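Local coordinates for protein thiol peroxidase (PDB 2YZH) that probably reduces hydrogen peroxide and organic hydroperoxides to water and alcohols at the expense of thioredoxin, protecting the cell against oxidative stress, at residues D[127-139]-D[149-163]. Residues are numbered along the deposited sequence; the frame is centred on the assembly and turned at random.
Sequences ALKGILARAVFII and QLVPEITEEPNYDEV
The open end of the β-hairpin 135-139/145-150, at one margin of the thioredoxin-fold sheet, brings Val136 against Gln149 as an antiparallel hydrogen-bonded pair, with Val136 N to Gln149 O at 2.8 Å and Gln149 N to Val136 O at 2.9 Å. Ala135 and Leu150 follow as a non-hydrogen-bonded pair, and the ladder runs on past the strand ends through Val151 N to Arg134 O. A water donating to both Arg134 O and Val151 O bridges the two segments once more.

Arg134 reaches into the loop 151-159. Its CG stands anti to the backbone N (chi1 -163°), which lays the aliphatic part of the chain obliquely across Val151, Arg134 CG to Val151 CG2 3.8 Å, while Arg134 CD meets CD of Pro158 at 4.0 Å. A bend at chi3 (-52°) then turns the guanidinium side-on to the carbonyl of Ile154: Arg134 NE at 3.0 Å and NH2 at 2.8 Å both donate to Ile154 O, which lies in the guanidinium plane. NH1 forms a salt bridge with Glu66, and the side chain packs on Cys63, predicted to be the peroxidatic cysteine, consistent with the active-site arginine of peroxiredoxins. With an alanine here, Ile154 O would probably lose its two donors, Glu66 its salt-bridge mate and Cys63 the nearby positive charge.

Leu128 and Ile154 meet tip to tip through their CD1 methyls, and Leu128 also packs on Phe91 of the second subunit. Val136 CG1 meets CG2 of Val163 tip to tip, and Ile138 CD1 touches its CG1. Asn159 caps helix 160-170, its OD1 accepting from Glu162 N, and Gln149 holds this N-cap residue's backbone: OE1 accepts from Asn159 N on a lone pair, nearly straight at 176°, while NE2 donates to Asn159 O.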
loop_
_atom_site.group_PDB
_atom_site.type_symbol
_atom_site.label_atom_id
_atom_site.label_comp_id
_atom_site.label_asym_id
_atom_site.label_seq_id
_atom_site.Cartn_x
_atom_site.Cartn_y
_atom_site.Cartn_z
ATOM N N ALA D 127 1.772 -3.501 18.077
ATOM C CA ALA D 127 2.651 -2.351 17.939
ATOM C C ALA D 127 3.568 -2.395 16.728
ATOM O O ALA D 127 3.985 -1.352 16.234
ATOM C CB ALA D 127 3.490 -2.197 19.202
ATOM N N LEU D 128 3.907 -3.592 16.262
ATOM C CA LEU D 128 4.795 -3.710 15.107
ATOM C C LEU D 128 4.039 -4.013 13.815
ATOM O O LEU D 128 4.628 -4.488 12.844
ATOM C CB LEU D 128 5.849 -4.796 15.354
ATOM C CG LEU D 128 6.793 -4.595 16.549
ATOM C CD1 LEU D 128 7.777 -5.754 16.633
ATOM C CD2 LEU D 128 7.539 -3.286 16.402
ATOM N N LYS D 129 2.739 -3.751 13.793
ATOM C CA LYS D 129 1.979 -4.014 12.573
ATOM C C LYS D 129 2.620 -3.234 11.419
ATOM O O LYS D 129 2.940 -2.055 11.565
ATOM C CB LYS D 129 0.523 -3.581 12.731
ATOM C CG LYS D 129 -0.323 -3.942 11.520
ATOM C CD LYS D 129 -1.745 -3.418 11.609
ATOM C CE LYS D 129 -1.804 -1.928 11.349
ATOM N NZ LYS D 129 -3.162 -1.536 10.872
ATOM N N GLY D 130 2.819 -3.901 10.283
ATOM C CA GLY D 130 3.423 -3.243 9.133
ATOM C C GLY D 130 4.923 -3.447 9.011
ATOM O O GLY D 130 5.538 -3.025 8.027
ATOM N N ILE D 131 5.507 -4.090 10.021
ATOM C CA ILE D 131 6.942 -4.369 10.086
ATOM C C ILE D 131 7.168 -5.849 9.762
ATOM O O ILE D 131 6.239 -6.647 9.840
ATOM C CB ILE D 131 7.474 -4.050 11.516
ATOM C CG1 ILE D 131 7.275 -2.561 11.813
ATOM C CG2 ILE D 131 8.940 -4.411 11.649
ATOM C CD1 ILE D 131 7.969 -1.643 10.815
ATOM N N LEU D 132 8.392 -6.222 9.397
ATOM C CA LEU D 132 8.666 -7.618 9.067
ATOM C C LEU D 132 9.076 -8.430 10.291
ATOM O O LEU D 132 9.795 -7.933 11.164
ATOM C CB LEU D 132 9.776 -7.715 8.006
ATOM C CG LEU D 132 9.538 -7.001 6.671
ATOM C CD1 LEU D 132 10.624 -7.424 5.685
ATOM C CD2 LEU D 132 8.158 -7.364 6.117
ATOM N N ALA D 133 8.605 -9.676 10.360
ATOM C CA ALA D 133 8.963 -10.560 11.468
ATOM C C ALA D 133 10.363 -11.114 11.202
ATOM O O ALA D 133 10.882 -11.016 10.084
ATOM C CB ALA D 133 7.959 -11.701 11.588
ATOM N N ARG D 134 10.970 -11.703 12.229
ATOM C CA ARG D 134 12.317 -12.248 12.108
ATOM C C ARG D 134 12.269 -13.650 11.519
ATOM O O ARG D 134 11.764 -14.589 12.145
ATOM C CB ARG D 134 12.987 -12.263 13.485
ATOM C CG ARG D 134 14.503 -12.423 13.465
ATOM C CD ARG D 134 15.058 -12.422 14.894
ATOM N NE ARG D 134 14.588 -11.272 15.669
ATOM C CZ ARG D 134 14.952 -10.012 15.444
ATOM N NH1 ARG D 134 15.801 -9.728 14.463
ATOM N NH2 ARG D 134 14.458 -9.034 16.190
ATOM N N ALA D 135 12.793 -13.794 10.307
ATOM C CA ALA D 135 12.785 -15.086 9.642
ATOM C C ALA D 135 13.977 -15.256 8.714
ATOM O O ALA D 135 14.696 -14.297 8.420
ATOM C CB ALA D 135 11.498 -15.250 8.849
ATOM N N VAL D 136 14.174 -16.487 8.262
ATOM C CA VAL D 136 15.253 -16.813 7.345
ATOM C C VAL D 136 14.738 -17.764 6.286
ATOM O O VAL D 136 14.051 -18.735 6.593
ATOM C CB VAL D 136 16.440 -17.486 8.059
ATOM C CG1 VAL D 136 17.525 -17.831 7.034
ATOM C CG2 VAL D 136 16.998 -16.560 9.117
ATOM N N PHE D 137 15.067 -17.467 5.035
ATOM C CA PHE D 137 14.661 -18.291 3.911
ATOM C C PHE D 137 15.908 -18.609 3.116
ATOM O O PHE D 137 16.797 -17.775 3.002
ATOM C CB PHE D 137 13.702 -17.525 2.991
ATOM C CG PHE D 137 12.431 -17.107 3.656
ATOM C CD1 PHE D 137 11.370 -17.993 3.773
ATOM C CD2 PHE D 137 12.313 -15.835 4.209
ATOM C CE1 PHE D 137 10.201 -17.625 4.441
ATOM C CE2 PHE D 137 11.154 -15.459 4.878
ATOM C CZ PHE D 137 10.097 -16.358 4.992
ATOM N N ILE D 138 15.979 -19.821 2.588
ATOM C CA ILE D 138 17.099 -20.195 1.742
ATOM C C ILE D 138 16.452 -20.683 0.460
ATOM O O ILE D 138 15.602 -21.574 0.484
ATOM C CB ILE D 138 17.961 -21.305 2.361
ATOM C CG1 ILE D 138 18.560 -20.816 3.682
ATOM C CG2 ILE D 138 19.091 -21.665 1.405
ATOM C CD1 ILE D 138 19.388 -21.868 4.403
ATOM N N ILE D 139 16.834 -20.066 -0.650
ATOM C CA ILE D 139 16.281 -20.399 -1.955
ATOM C C ILE D 139 17.324 -21.135 -2.787
ATOM O O ILE D 139 18.470 -20.692 -2.873
ATOM C CB ILE D 139 15.866 -19.109 -2.706
ATOM C CG1 ILE D 139 15.057 -18.198 -1.771
ATOM C CG2 ILE D 139 15.085 -19.458 -3.960
ATOM C CD1 ILE D 139 13.876 -18.869 -1.085
ATOM N N GLN D 149 12.864 -20.657 8.432
ATOM C CA GLN D 149 12.967 -20.561 9.875
ATOM C C GLN D 149 12.274 -19.285 10.325
ATOM O O GLN D 149 12.671 -18.183 9.951
ATOM C CB GLN D 149 14.420 -20.541 10.367
ATOM C CG GLN D 149 14.485 -20.320 11.884
ATOM C CD GLN D 149 15.892 -20.159 12.437
ATOM O OE1 GLN D 149 16.071 -19.631 13.535
ATOM N NE2 GLN D 149 16.893 -20.617 11.691
ATOM N N LEU D 150 11.214 -19.445 11.104
ATOM C CA LEU D 150 10.490 -18.305 11.632
ATOM C C LEU D 150 10.772 -18.295 13.124
ATOM O O LEU D 150 10.344 -19.203 13.835
ATOM C CB LEU D 150 8.985 -18.452 11.401
ATOM C CG LEU D 150 8.140 -17.340 12.033
ATOM C CD1 LEU D 150 8.460 -16.010 11.349
ATOM C CD2 LEU D 150 6.662 -17.659 11.889
ATOM N N VAL D 151 11.500 -17.286 13.592
ATOM C CA VAL D 151 11.815 -17.178 15.016
ATOM C C VAL D 151 10.478 -16.997 15.736
ATOM O O VAL D 151 9.717 -16.083 15.428
ATOM C CB VAL D 151 12.756 -15.980 15.280
ATOM C CG1 VAL D 151 13.210 -15.974 16.743
ATOM C CG2 VAL D 151 13.969 -16.070 14.354
ATOM N N PRO D 152 10.174 -17.872 16.711
ATOM C CA PRO D 152 8.915 -17.815 17.463
ATOM C C PRO D 152 8.620 -16.564 18.284
ATOM O O PRO D 152 7.465 -16.294 18.612
ATOM C CB PRO D 152 8.973 -19.078 18.323
ATOM C CG PRO D 152 10.447 -19.220 18.589
ATOM C CD PRO D 152 11.054 -18.933 17.234
ATOM N N GLU D 153 9.660 -15.813 18.626
ATOM C CA GLU D 153 9.502 -14.590 19.408
ATOM C C GLU D 153 10.358 -13.528 18.744
ATOM O O GLU D 153 11.542 -13.746 18.511
ATOM C CB GLU D 153 9.968 -14.818 20.854
ATOM C CG GLU D 153 10.328 -13.550 21.636
ATOM C CD GLU D 153 9.161 -12.591 21.816
ATOM O OE1 GLU D 153 8.114 -13.015 22.351
ATOM O OE2 GLU D 153 9.298 -11.406 21.435
ATOM N N ILE D 154 9.760 -12.380 18.442
ATOM C CA ILE D 154 10.485 -11.297 17.787
ATOM C C ILE D 154 11.749 -10.837 18.523
ATOM O O ILE D 154 12.752 -10.524 17.882
ATOM C CB ILE D 154 9.557 -10.086 17.550
ATOM C CG1 ILE D 154 8.459 -10.475 16.553
ATOM C CG2 ILE D 154 10.357 -8.906 17.003
ATOM C CD1 ILE D 154 7.346 -9.459 16.426
ATOM N N THR D 155 11.725 -10.809 19.855
ATOM C CA THR D 155 12.907 -10.367 20.601
ATOM C C THR D 155 14.044 -11.385 20.640
ATOM O O THR D 155 15.144 -11.059 21.077
ATOM C CB THR D 155 12.585 -10.002 22.073
ATOM O OG1 THR D 155 12.110 -11.163 22.763
ATOM C CG2 THR D 155 11.546 -8.894 22.140
ATOM N N GLU D 156 13.787 -12.610 20.194
ATOM C CA GLU D 156 14.819 -13.641 20.212
ATOM C C GLU D 156 15.622 -13.697 18.914
ATOM O O GLU D 156 15.134 -13.326 17.845
ATOM C CB GLU D 156 14.185 -15.013 20.503
ATOM C CG GLU D 156 13.547 -15.083 21.887
ATOM C CD GLU D 156 12.785 -16.370 22.164
ATOM O OE1 GLU D 156 12.652 -17.219 21.258
ATOM O OE2 GLU D 156 12.308 -16.527 23.307
ATOM N N GLU D 157 16.865 -14.158 19.022
ATOM C CA GLU D 157 17.737 -14.286 17.859
ATOM C C GLU D 157 17.432 -15.625 17.199
ATOM O O GLU D 157 16.900 -16.531 17.839
ATOM C CB GLU D 157 19.207 -14.225 18.291
ATOM C CG GLU D 157 19.639 -12.865 18.821
ATOM C CD GLU D 157 21.059 -12.873 19.361
ATOM O OE1 GLU D 157 21.973 -13.287 18.618
ATOM O OE2 GLU D 157 21.258 -12.465 20.527
ATOM N N PRO D 158 17.750 -15.768 15.905
ATOM C CA PRO D 158 17.476 -17.039 15.230
ATOM C C PRO D 158 18.558 -18.072 15.520
ATOM O O PRO D 158 19.528 -17.780 16.221
ATOM C CB PRO D 158 17.458 -16.642 13.760
ATOM C CG PRO D 158 18.536 -15.615 13.703
ATOM C CD PRO D 158 18.272 -14.770 14.950
ATOM N N ASN D 159 18.372 -19.276 14.990
ATOM C CA ASN D 159 19.348 -20.347 15.134
ATOM C C ASN D 159 20.289 -20.153 13.945
ATOM O O ASN D 159 19.937 -20.467 12.809
ATOM C CB ASN D 159 18.669 -21.711 15.034
ATOM C CG ASN D 159 19.640 -22.863 15.215
ATOM O OD1 ASN D 159 20.740 -22.860 14.658
ATOM N ND2 ASN D 159 19.232 -23.864 15.987
ATOM N N TYR D 160 21.478 -19.626 14.213
ATOM C CA TYR D 160 22.457 -19.354 13.166
ATOM C C TYR D 160 23.074 -20.591 12.513
ATOM O O TYR D 160 23.080 -20.717 11.290
ATOM C CB TYR D 160 23.562 -18.467 13.736
ATOM C CG TYR D 160 23.060 -17.154 14.294
ATOM C CD1 TYR D 160 22.819 -16.059 13.457
ATOM C CD2 TYR D 160 22.826 -17.001 15.660
ATOM C CE1 TYR D 160 22.362 -14.844 13.972
ATOM C CE2 TYR D 160 22.367 -15.792 16.184
ATOM C CZ TYR D 160 22.140 -14.718 15.335
ATOM O OH TYR D 160 21.718 -13.517 15.855
ATOM N N ASP D 161 23.594 -21.504 13.328
ATOM C CA ASP D 161 24.232 -22.713 12.818
ATOM C C ASP D 161 23.366 -23.494 11.839
ATOM O O ASP D 161 23.852 -23.957 10.808
ATOM C CB ASP D 161 24.628 -23.630 13.980
ATOM C CG ASP D 161 25.600 -22.969 14.933
ATOM O OD1 ASP D 161 26.639 -22.458 14.459
ATOM O OD2 ASP D 161 25.325 -22.963 16.154
ATOM N N GLU D 162 22.088 -23.643 12.167
ATOM C CA GLU D 162 21.160 -24.382 11.319
ATOM C C GLU D 162 21.150 -23.827 9.898
ATOM O O GLU D 162 21.132 -24.578 8.924
ATOM C CB GLU D 162 19.750 -24.328 11.916
ATOM C CG GLU D 162 18.725 -25.171 11.179
ATOM C CD GLU D 162 17.380 -25.200 11.881
ATOM O OE1 GLU D 162 17.319 -25.680 13.036
ATOM O OE2 GLU D 162 16.385 -24.741 11.283
ATOM N N VAL D 163 21.164 -22.505 9.786
ATOM C CA VAL D 163 21.166 -21.855 8.485
ATOM C C VAL D 163 22.465 -22.179 7.744
ATOM O O VAL D 163 22.444 -22.685 6.620
ATOM C CB VAL D 163 21.035 -20.323 8.638
ATOM C CG1 VAL D 163 21.084 -19.661 7.283
ATOM C CG2 VAL D 163 19.729 -19.978 9.352
HETATM O O HOH W 1 9.841 -13.739 14.006
#